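PDB 3RLK: A1 protein from Enterobacteria phage Qbeta, which is a minor virion protein made by read-through of the coat-protein stop codon, its read-through domain probably serving a structural role in the particle. Local coordinates for residues W35-Y41 with R118-P123; W76-R82 with I97-T102; Q113-I117 with F173-K178. All blocks are in the same frame, centred on the assembly; numbering follows the deposited sequence.

Interaction 1. Residues W35-Y41 with R118-P123; sequences WSLEEVY and REGKKP
Leu-37 reaches across the interior of a small curled beta-barrel to strand 118-121. Strands 35-38 and 118-121 each pair with strand 52-58 but not with each other; they run at 103° with axes 8.3 Å apart, so they are joined through side chains, with no bond between their backbones. The tight part lies where Leu-37 slides past the aliphatic root of Arg-118, with CD2 3.5 Å from its CB. Gly-120 has no side chain, which lets the methyl CD2 of Leu-37 settle 3.9 Å from its CA. Trp-35 meets Lys-122 and Pro-123 obliquely; CD of Lys-122 is 3.5 Å from CZ2 of the indole, whose other neighbours include Phe-132. The lysine's bends bring its methylene to the ring while NZ goes to Glu-130.

Toward solvent the contact becomes more polar. Tyr-41 is exposed, and Lys-121 lays CD over one face of its phenol in a CH-pi contact, 3.8 Å from the ring centroid; its ammonium continues to the carbonyl of Gly-127. At the opposite end, Glu-38 starts out away from strand 118-121, but a bend at chi2 (-51°) swings its carboxylate back to Arg-118. The extended arginine uses one nitrogen twice, both partners near the guanidinium plane: NH1 donates to Leu-37 O at 2.9 Å and makes a salt bridge to Glu-38 OE1 at 3.1 Å.

Interaction 2. Residues W76-R82 with I97-T102; sequences WRDWDSR and IDLDAT
The indole of Trp-79 carries CB of its neighbour Arg-77 over one face, and at its edge NE1 donates to Asp-98 O at 2.7 Å, in the ring plane. The backbone of Leu-99 and Asp-100 passes obliquely by CD1, while the carboxylate of Asp-100 is turned nearly parallel to the indole, 6° between planes. Trp-76 meets the other flank of Asp-98: its CE3 is 3.5 Å from CB of the aspartate, with ring and carboxylate almost perpendicular. The Arg-77 guanidinium has Ile-97 CD1 over one face and a cation-pi contact with Phe-171, while NH2 donates to the carbonyl of Pro-170.

Between the tryptophans, Asp-98 grips the loop backbone. With CG set between its backbone N and carbonyl carbon (chi1 52°), OD1 accepts from Arg-77 N at 2.7 Å and OD2 from Asp-78 N at 2.8 Å, both through syn lone pairs. The two bonds fix the carboxylate's rotation and fasten loop 76-82 to strand 96-98.

Farther along, Asp-80 OD2 receives Thr-102 OG1 at 2.7 Å and Arg-82 NE at 2.8 Å from the same face of its plane. Asp-100, at the N-cap of helix 101-104, turns OD1 to the backbone N of Tyr-103, which leaves it 3.7 Å from Asp-80 OD2. The arginine and the helix start probably offset this closeness of like charges, favouring ionised carboxylates.

Interaction 3. Residues Q113-I117 with F173-K178; sequences QKYDI and FTKFDK
Tyr-115 lays its ring flat against the chain at Asp-177 and Lys-178, joining the loop between helix 107-112 and strand 117-121 to the loop that leads into strand 183-188. Lys-178 N sits over the middle of one ring face, 3.7 Å above it, and the carbonyl carbon of Asp-177 lies nearer the rim of that same face. The phenol and Phe-176 run side by side in the same direction: Phe-176 CB lies in the plane of the tyrosine ring at its edge, while the tyrosine hydroxyl lies at the edge of the phenylalanine ring. Phe-173 approaches obliquely, CZ 4.1 Å from Tyr-115 CE2, and puts CD1 over a face of Phe-176. A tyrosine fits here because its flat ring belongs to the buried cluster, which also takes in Leu-99 and Leu-104, while its OH is satisfied by the carbonyl of Cys-181.

Lysines flank this aromatic packing. Lys-114, extended beyond CG, runs past Phe-176 O to place NZ 2.9 Å from Thr-174 O, a carbonyl of the 3-10 segment 173-175, in the carbonyl plane and on a lone pair. Lys-178 slides past Tyr-115 in the opposite direction. Its CG lies between the backbone N and carbonyl carbon (chi1 72°), and from there the extended chain passes alongside Lys-114 O to Asp-116, where NZ meets OD2 at 2.7 Å on the syn side, 23° out of the carboxylate plane. Between them Lys-178 N donates to Lys-114 O at 2.8 Å, the N-H...O angle being 160°.

Each lysine thus lays its methylene chain along the other loop and brings its charge to an oxygen there: a carbonyl for Lys-114, a carboxylate for Lys-178. The salt bridge would probably favour the charged forms of both Asp-116 and Lys-178.

Interaction 1 lies on the curled sheet, its centre about 18 Å from the chain's centre, with a buried part at Trp-35, Leu-37 and Gly-120 and an exposed part at Glu-38 and Tyr-41. Interactions 2 and 3, about 10 and 9 Å from that centre, gather round a shared aromatic cluster with polar rims. These two touch directly, Phe-173 packing on Trp-79, Leu-99 and Asp-100 and Phe-176 on Trp-79. Interactions 1 and 3 adjoin in sequence at strand 117-121, which carries the chain from the loop contact into the barrel. Side chains bridge crossing strands in interaction 1, a carboxylate holds loop amides in interaction 2, and lysines tie two loops together in interaction 3.

Interaction 1. Residues W35-Y41 with R118-P123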
# COMPACT_ATOMS: atom_id res chain seq x y z
N TRP A 35 5.10 -11.38 -4.92
CA TRP A 35 4.64 -12.76 -4.67
C TRP A 35 3.32 -12.96 -5.34
O TRP A 35 2.62 -11.99 -5.61
CB TRP A 35 4.40 -12.96 -3.18
CG TRP A 35 5.63 -12.64 -2.39
CD1 TRP A 35 6.03 -11.38 -1.95
CD2 TRP A 35 6.65 -13.57 -1.99
NE1 TRP A 35 7.23 -11.50 -1.28
CE2 TRP A 35 7.61 -12.82 -1.28
CE3 TRP A 35 6.81 -14.99 -2.11
CZ2 TRP A 35 8.73 -13.43 -0.69
CZ3 TRP A 35 7.94 -15.58 -1.52
CH2 TRP A 35 8.89 -14.81 -0.86
N SER A 36 3.00 -14.26 -5.55
CA SER A 36 1.64 -14.68 -5.98
C SER A 36 1.09 -15.49 -4.81
O SER A 36 1.77 -16.42 -4.30
CB SER A 36 1.72 -15.53 -7.27
OG SER A 36 0.44 -16.03 -7.64
N LEU A 37 -0.11 -15.13 -4.32
CA LEU A 37 -0.80 -15.85 -3.30
C LEU A 37 -2.14 -16.43 -3.86
O LEU A 37 -3.11 -15.72 -3.89
CB LEU A 37 -1.07 -14.91 -2.11
CG LEU A 37 0.05 -14.82 -1.07
CD1 LEU A 37 1.24 -14.04 -1.62
CD2 LEU A 37 -0.61 -14.10 0.19
N GLU A 38 -2.15 -17.69 -4.32
CA GLU A 38 -3.37 -18.23 -4.93
C GLU A 38 -3.69 -19.61 -4.39
O GLU A 38 -4.88 -19.94 -4.25
CB GLU A 38 -3.27 -18.30 -6.46
CG GLU A 38 -3.18 -17.00 -7.27
CD GLU A 38 -4.26 -15.95 -6.97
OE1 GLU A 38 -5.44 -16.28 -6.54
OE2 GLU A 38 -3.93 -14.77 -7.19
N GLU A 39 -2.65 -20.39 -4.10
CA GLU A 39 -2.80 -21.76 -3.58
C GLU A 39 -3.11 -21.67 -2.10
O GLU A 39 -2.42 -20.94 -1.34
CB GLU A 39 -1.53 -22.57 -3.74
CG GLU A 39 -1.76 -24.01 -3.30
CD GLU A 39 -0.53 -24.87 -3.43
OE1 GLU A 39 0.38 -24.73 -2.60
OE2 GLU A 39 -0.50 -25.73 -4.33
N VAL A 40 -4.15 -22.37 -1.67
CA VAL A 40 -4.49 -22.32 -0.25
C VAL A 40 -3.68 -23.26 0.64
O VAL A 40 -3.62 -24.49 0.43
CB VAL A 40 -5.99 -22.59 -0.03
CG1 VAL A 40 -6.32 -22.59 1.40
CG2 VAL A 40 -6.82 -21.53 -0.78
N TYR A 41 -3.10 -22.68 1.68
CA TYR A 41 -2.42 -23.43 2.71
C TYR A 41 -3.35 -23.93 3.81
O TYR A 41 -3.29 -25.11 4.22
CB TYR A 41 -1.26 -22.57 3.25
CG TYR A 41 -0.55 -23.13 4.44
CD1 TYR A 41 0.41 -24.14 4.28
CD2 TYR A 41 -0.77 -22.61 5.71
CE1 TYR A 41 1.16 -24.63 5.41
CE2 TYR A 41 -0.06 -23.09 6.83
CZ TYR A 41 0.89 -24.09 6.66
OH TYR A 41 1.56 -24.55 7.76
N ARG A 118 -3.74 -10.26 1.72
CA ARG A 118 -3.86 -11.75 1.90
C ARG A 118 -2.83 -12.20 2.88
O ARG A 118 -1.69 -11.70 2.89
CB ARG A 118 -3.71 -12.51 0.56
CG ARG A 118 -4.97 -12.38 -0.28
CD ARG A 118 -4.94 -13.25 -1.55
NE ARG A 118 -6.24 -13.18 -2.21
CZ ARG A 118 -6.60 -13.86 -3.31
NH1 ARG A 118 -5.79 -14.74 -3.86
NH2 ARG A 118 -7.83 -13.65 -3.83
N GLU A 119 -3.18 -13.18 3.73
CA GLU A 119 -2.15 -13.76 4.62
C GLU A 119 -1.44 -14.91 3.92
O GLU A 119 -2.12 -15.78 3.33
CB GLU A 119 -2.85 -14.29 5.87
CG GLU A 119 -1.88 -14.59 7.01
CD GLU A 119 -2.55 -14.43 8.35
OE1 GLU A 119 -3.73 -14.81 8.47
OE2 GLU A 119 -1.89 -13.90 9.26
N GLY A 120 -0.11 -14.98 3.99
CA GLY A 120 0.51 -16.13 3.28
C GLY A 120 1.76 -16.65 3.99
O GLY A 120 2.45 -15.92 4.74
N LYS A 121 2.03 -17.91 3.68
CA LYS A 121 3.14 -18.62 4.27
C LYS A 121 4.34 -18.61 3.27
O LYS A 121 4.22 -19.09 2.18
CB LYS A 121 2.75 -20.07 4.60
CG LYS A 121 3.96 -20.78 5.33
CD LYS A 121 3.72 -22.25 5.48
CE LYS A 121 4.92 -22.92 6.18
NZ LYS A 121 5.11 -22.46 7.64
N LYS A 122 5.46 -18.03 3.67
CA LYS A 122 6.65 -18.01 2.79
C LYS A 122 7.43 -19.31 2.75
O LYS A 122 7.37 -20.12 3.69
CB LYS A 122 7.59 -16.89 3.22
CG LYS A 122 6.91 -15.52 3.20
CD LYS A 122 7.77 -14.39 2.59
CE LYS A 122 8.76 -13.83 3.56
NZ LYS A 122 8.65 -12.32 3.55
N PRO A 123 8.21 -19.51 1.68
CA PRO A 123 9.17 -20.63 1.76
C PRO A 123 10.30 -20.21 2.75
O PRO A 123 10.41 -19.00 3.12
CB PRO A 123 9.75 -20.71 0.32
CG PRO A 123 9.08 -19.67 -0.48
CD PRO A 123 8.29 -18.76 0.43
O HOH W 1 -7.66 -15.08 -6.88

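Interaction 2. Residues W76-R82 with I97-T102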
# COMPACT_ATOMS: atom_id res chain seq x y z
N TRP A 76 5.14 13.67 4.59
CA TRP A 76 4.47 12.38 4.64
C TRP A 76 3.62 12.34 5.91
O TRP A 76 4.00 12.98 6.93
CB TRP A 76 5.53 11.26 4.78
CG TRP A 76 6.40 11.20 3.62
CD1 TRP A 76 7.73 11.64 3.54
CD2 TRP A 76 6.09 10.62 2.37
NE1 TRP A 76 8.21 11.40 2.29
CE2 TRP A 76 7.23 10.80 1.53
CE3 TRP A 76 4.94 10.01 1.85
CZ2 TRP A 76 7.27 10.32 0.22
CZ3 TRP A 76 4.96 9.56 0.52
CH2 TRP A 76 6.12 9.72 -0.28
N ARG A 77 2.50 11.58 5.88
CA ARG A 77 1.69 11.33 7.08
C ARG A 77 2.55 10.62 8.15
O ARG A 77 2.40 10.92 9.31
CB ARG A 77 0.42 10.49 6.75
CG ARG A 77 -0.72 11.28 6.15
CD ARG A 77 -1.46 12.09 7.20
NE ARG A 77 -2.68 12.61 6.59
CZ ARG A 77 -2.72 13.77 5.95
NH1 ARG A 77 -1.60 14.49 5.85
NH2 ARG A 77 -3.86 14.22 5.40
N ASP A 78 3.38 9.64 7.73
CA ASP A 78 4.29 8.90 8.63
C ASP A 78 3.48 8.34 9.80
O ASP A 78 3.82 8.52 10.93
CB ASP A 78 5.49 9.82 9.07
CG ASP A 78 6.60 9.03 9.80
OD1 ASP A 78 6.71 7.77 9.64
OD2 ASP A 78 7.34 9.64 10.56
N TRP A 79 2.39 7.63 9.46
CA TRP A 79 1.38 7.17 10.41
C TRP A 79 1.99 6.37 11.56
O TRP A 79 1.60 6.57 12.74
CB TRP A 79 0.41 6.26 9.63
CG TRP A 79 -0.33 6.87 8.43
CD1 TRP A 79 0.02 6.80 7.08
CD2 TRP A 79 -1.51 7.66 8.49
NE1 TRP A 79 -0.93 7.44 6.31
CE2 TRP A 79 -1.88 7.99 7.15
CE3 TRP A 79 -2.34 8.10 9.56
CZ2 TRP A 79 -3.04 8.77 6.83
CZ3 TRP A 79 -3.50 8.87 9.26
CH2 TRP A 79 -3.85 9.17 7.88
N ASP A 80 2.95 5.50 11.25
CA ASP A 80 3.56 4.58 12.21
C ASP A 80 4.96 5.02 12.67
O ASP A 80 5.71 4.22 13.27
CB ASP A 80 3.56 3.13 11.64
CG ASP A 80 4.19 3.03 10.28
OD1 ASP A 80 4.84 4.02 9.86
OD2 ASP A 80 4.09 1.93 9.61
N SER A 81 5.32 6.29 12.38
CA SER A 81 6.61 6.89 12.77
C SER A 81 7.87 6.22 12.21
O SER A 81 8.98 6.45 12.70
CB SER A 81 6.69 6.95 14.28
OG SER A 81 5.80 7.95 14.75
N ARG A 82 7.73 5.41 11.18
CA ARG A 82 8.93 4.72 10.65
C ARG A 82 9.94 5.64 9.96
O ARG A 82 11.11 5.26 9.71
CB ARG A 82 8.48 3.60 9.71
CG ARG A 82 7.72 2.49 10.45
CD ARG A 82 7.46 1.26 9.53
NE ARG A 82 6.61 1.64 8.36
CZ ARG A 82 7.04 1.90 7.12
NH1 ARG A 82 8.34 1.79 6.75
NH2 ARG A 82 6.10 2.29 6.20
N ILE A 97 -0.08 10.45 -1.24
CA ILE A 97 0.00 10.35 0.21
C ILE A 97 0.50 8.93 0.57
O ILE A 97 0.24 7.99 -0.15
CB ILE A 97 -1.34 10.71 0.92
CG1 ILE A 97 -1.08 11.15 2.38
CG2 ILE A 97 -2.34 9.58 0.88
CD1 ILE A 97 0.02 12.35 2.55
N ASP A 98 1.17 8.79 1.70
CA ASP A 98 1.56 7.45 2.19
C ASP A 98 0.42 6.77 2.97
O ASP A 98 -0.33 7.46 3.66
CB ASP A 98 2.82 7.50 3.10
CG ASP A 98 2.68 8.50 4.24
OD1 ASP A 98 2.18 9.63 4.02
OD2 ASP A 98 3.16 8.22 5.37
N LEU A 99 0.34 5.44 2.90
CA LEU A 99 -0.60 4.67 3.71
C LEU A 99 0.10 4.11 4.96
O LEU A 99 1.34 4.13 5.05
CB LEU A 99 -1.15 3.51 2.86
CG LEU A 99 -1.65 3.82 1.43
CD1 LEU A 99 -2.39 2.57 1.04
CD2 LEU A 99 -2.63 5.01 1.36
N ASP A 100 -0.70 3.61 5.91
CA ASP A 100 -0.18 3.10 7.16
C ASP A 100 0.16 1.62 7.01
O ASP A 100 -0.67 0.75 7.20
CB ASP A 100 -1.15 3.38 8.28
CG ASP A 100 -0.61 2.99 9.67
OD1 ASP A 100 0.38 2.20 9.78
OD2 ASP A 100 -1.25 3.44 10.64
N ALA A 101 1.42 1.33 6.66
CA ALA A 101 1.81 -0.12 6.47
C ALA A 101 1.65 -0.99 7.75
O ALA A 101 1.40 -2.23 7.63
CB ALA A 101 3.30 -0.21 5.95
N THR A 102 1.76 -0.38 8.92
CA THR A 102 1.60 -1.04 10.25
C THR A 102 0.13 -1.40 10.46
O THR A 102 -0.21 -2.58 10.61
CB THR A 102 2.19 -0.21 11.42
OG1 THR A 102 3.63 -0.15 11.31
CG2 THR A 102 1.75 -0.78 12.77
O HOH W 2 3.55 3.24 7.24

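Interaction 3. Residues Q113-I117 with F173-K178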
# COMPACT_ATOMS: atom_id res chain seq x y z
N GLN A 113 -10.86 -5.63 4.85
CA GLN A 113 -10.47 -5.57 3.44
C GLN A 113 -10.89 -4.28 2.73
O GLN A 113 -11.39 -4.32 1.61
CB GLN A 113 -10.99 -6.79 2.66
CG GLN A 113 -10.44 -8.17 3.17
CD GLN A 113 -9.00 -8.38 2.93
OE1 GLN A 113 -8.25 -8.80 3.81
NE2 GLN A 113 -8.59 -8.16 1.73
N LYS A 114 -10.68 -3.15 3.39
CA LYS A 114 -10.79 -1.83 2.73
C LYS A 114 -9.71 -1.75 1.66
O LYS A 114 -9.96 -1.15 0.62
CB LYS A 114 -10.57 -0.71 3.75
CG LYS A 114 -11.74 -0.63 4.79
CD LYS A 114 -11.32 0.33 5.87
CE LYS A 114 -12.52 0.52 6.81
NZ LYS A 114 -11.98 1.11 8.08
N TYR A 115 -8.55 -2.38 1.88
CA TYR A 115 -7.60 -2.68 0.79
C TYR A 115 -7.52 -4.20 0.69
O TYR A 115 -7.85 -4.88 1.65
CB TYR A 115 -6.18 -2.13 1.14
CG TYR A 115 -6.14 -0.63 1.00
CD1 TYR A 115 -5.77 -0.02 -0.22
CD2 TYR A 115 -6.48 0.19 2.10
CE1 TYR A 115 -5.78 1.38 -0.36
CE2 TYR A 115 -6.49 1.61 1.96
CZ TYR A 115 -6.08 2.18 0.73
OH TYR A 115 -6.05 3.56 0.59
N ASP A 116 -7.10 -4.75 -0.44
CA ASP A 116 -7.01 -6.23 -0.53
C ASP A 116 -5.68 -6.69 0.06
O ASP A 116 -4.61 -6.28 -0.41
CB ASP A 116 -7.04 -6.71 -1.98
CG ASP A 116 -8.37 -6.39 -2.67
OD1 ASP A 116 -9.38 -6.89 -2.18
OD2 ASP A 116 -8.38 -5.66 -3.69
N ILE A 117 -5.76 -7.52 1.09
CA ILE A 117 -4.59 -7.94 1.85
C ILE A 117 -4.76 -9.47 2.01
O ILE A 117 -5.85 -9.91 2.33
CB ILE A 117 -4.61 -7.28 3.22
CG1 ILE A 117 -4.88 -5.76 3.09
CG2 ILE A 117 -3.33 -7.63 4.00
CD1 ILE A 117 -5.22 -5.12 4.46
N PHE A 173 -6.51 7.03 9.25
CA PHE A 173 -6.24 6.05 8.19
C PHE A 173 -7.40 5.07 7.99
O PHE A 173 -7.58 4.49 6.92
CB PHE A 173 -4.89 5.32 8.41
CG PHE A 173 -4.56 4.41 7.27
CD1 PHE A 173 -4.27 4.94 6.02
CD2 PHE A 173 -4.65 3.00 7.43
CE1 PHE A 173 -4.02 4.12 4.93
CE2 PHE A 173 -4.44 2.17 6.33
CZ PHE A 173 -4.15 2.71 5.09
N THR A 174 -8.23 4.91 9.01
CA THR A 174 -9.36 4.01 8.87
C THR A 174 -10.41 4.59 7.94
O THR A 174 -11.33 3.87 7.54
CB THR A 174 -9.98 3.66 10.25
OG1 THR A 174 -10.68 4.82 10.71
CG2 THR A 174 -8.93 3.25 11.26
N LYS A 175 -10.30 5.89 7.56
CA LYS A 175 -11.16 6.46 6.54
C LYS A 175 -10.71 6.12 5.12
O LYS A 175 -11.41 6.42 4.19
CB LYS A 175 -11.32 7.99 6.72
CG LYS A 175 -11.91 8.28 8.16
CD LYS A 175 -12.70 9.64 8.18
CE LYS A 175 -13.60 9.69 9.40
NZ LYS A 175 -12.65 9.73 10.55
N PHE A 176 -9.55 5.50 4.96
CA PHE A 176 -9.03 5.16 3.61
C PHE A 176 -9.52 3.78 3.12
O PHE A 176 -9.75 2.89 3.95
CB PHE A 176 -7.48 5.04 3.70
CG PHE A 176 -6.75 6.35 3.75
CD1 PHE A 176 -5.76 6.65 2.79
CD2 PHE A 176 -7.04 7.28 4.73
CE1 PHE A 176 -5.06 7.88 2.84
CE2 PHE A 176 -6.34 8.53 4.82
CZ PHE A 176 -5.33 8.81 3.91
N ASP A 177 -9.68 3.64 1.81
CA ASP A 177 -10.00 2.35 1.18
C ASP A 177 -9.49 2.35 -0.23
O ASP A 177 -9.15 3.39 -0.73
CB ASP A 177 -11.47 2.00 1.35
CG ASP A 177 -12.43 2.80 0.45
OD1 ASP A 177 -12.15 3.13 -0.71
OD2 ASP A 177 -13.51 3.09 0.96
N LYS A 178 -9.42 1.20 -0.89
CA LYS A 178 -8.79 1.16 -2.20
C LYS A 178 -9.51 1.92 -3.31
O LYS A 178 -8.86 2.22 -4.31
CB LYS A 178 -8.65 -0.33 -2.57
CG LYS A 178 -10.01 -0.93 -2.90
CD LYS A 178 -9.87 -2.45 -2.94
CE LYS A 178 -11.07 -3.07 -3.56
NZ LYS A 178 -10.71 -4.44 -4.06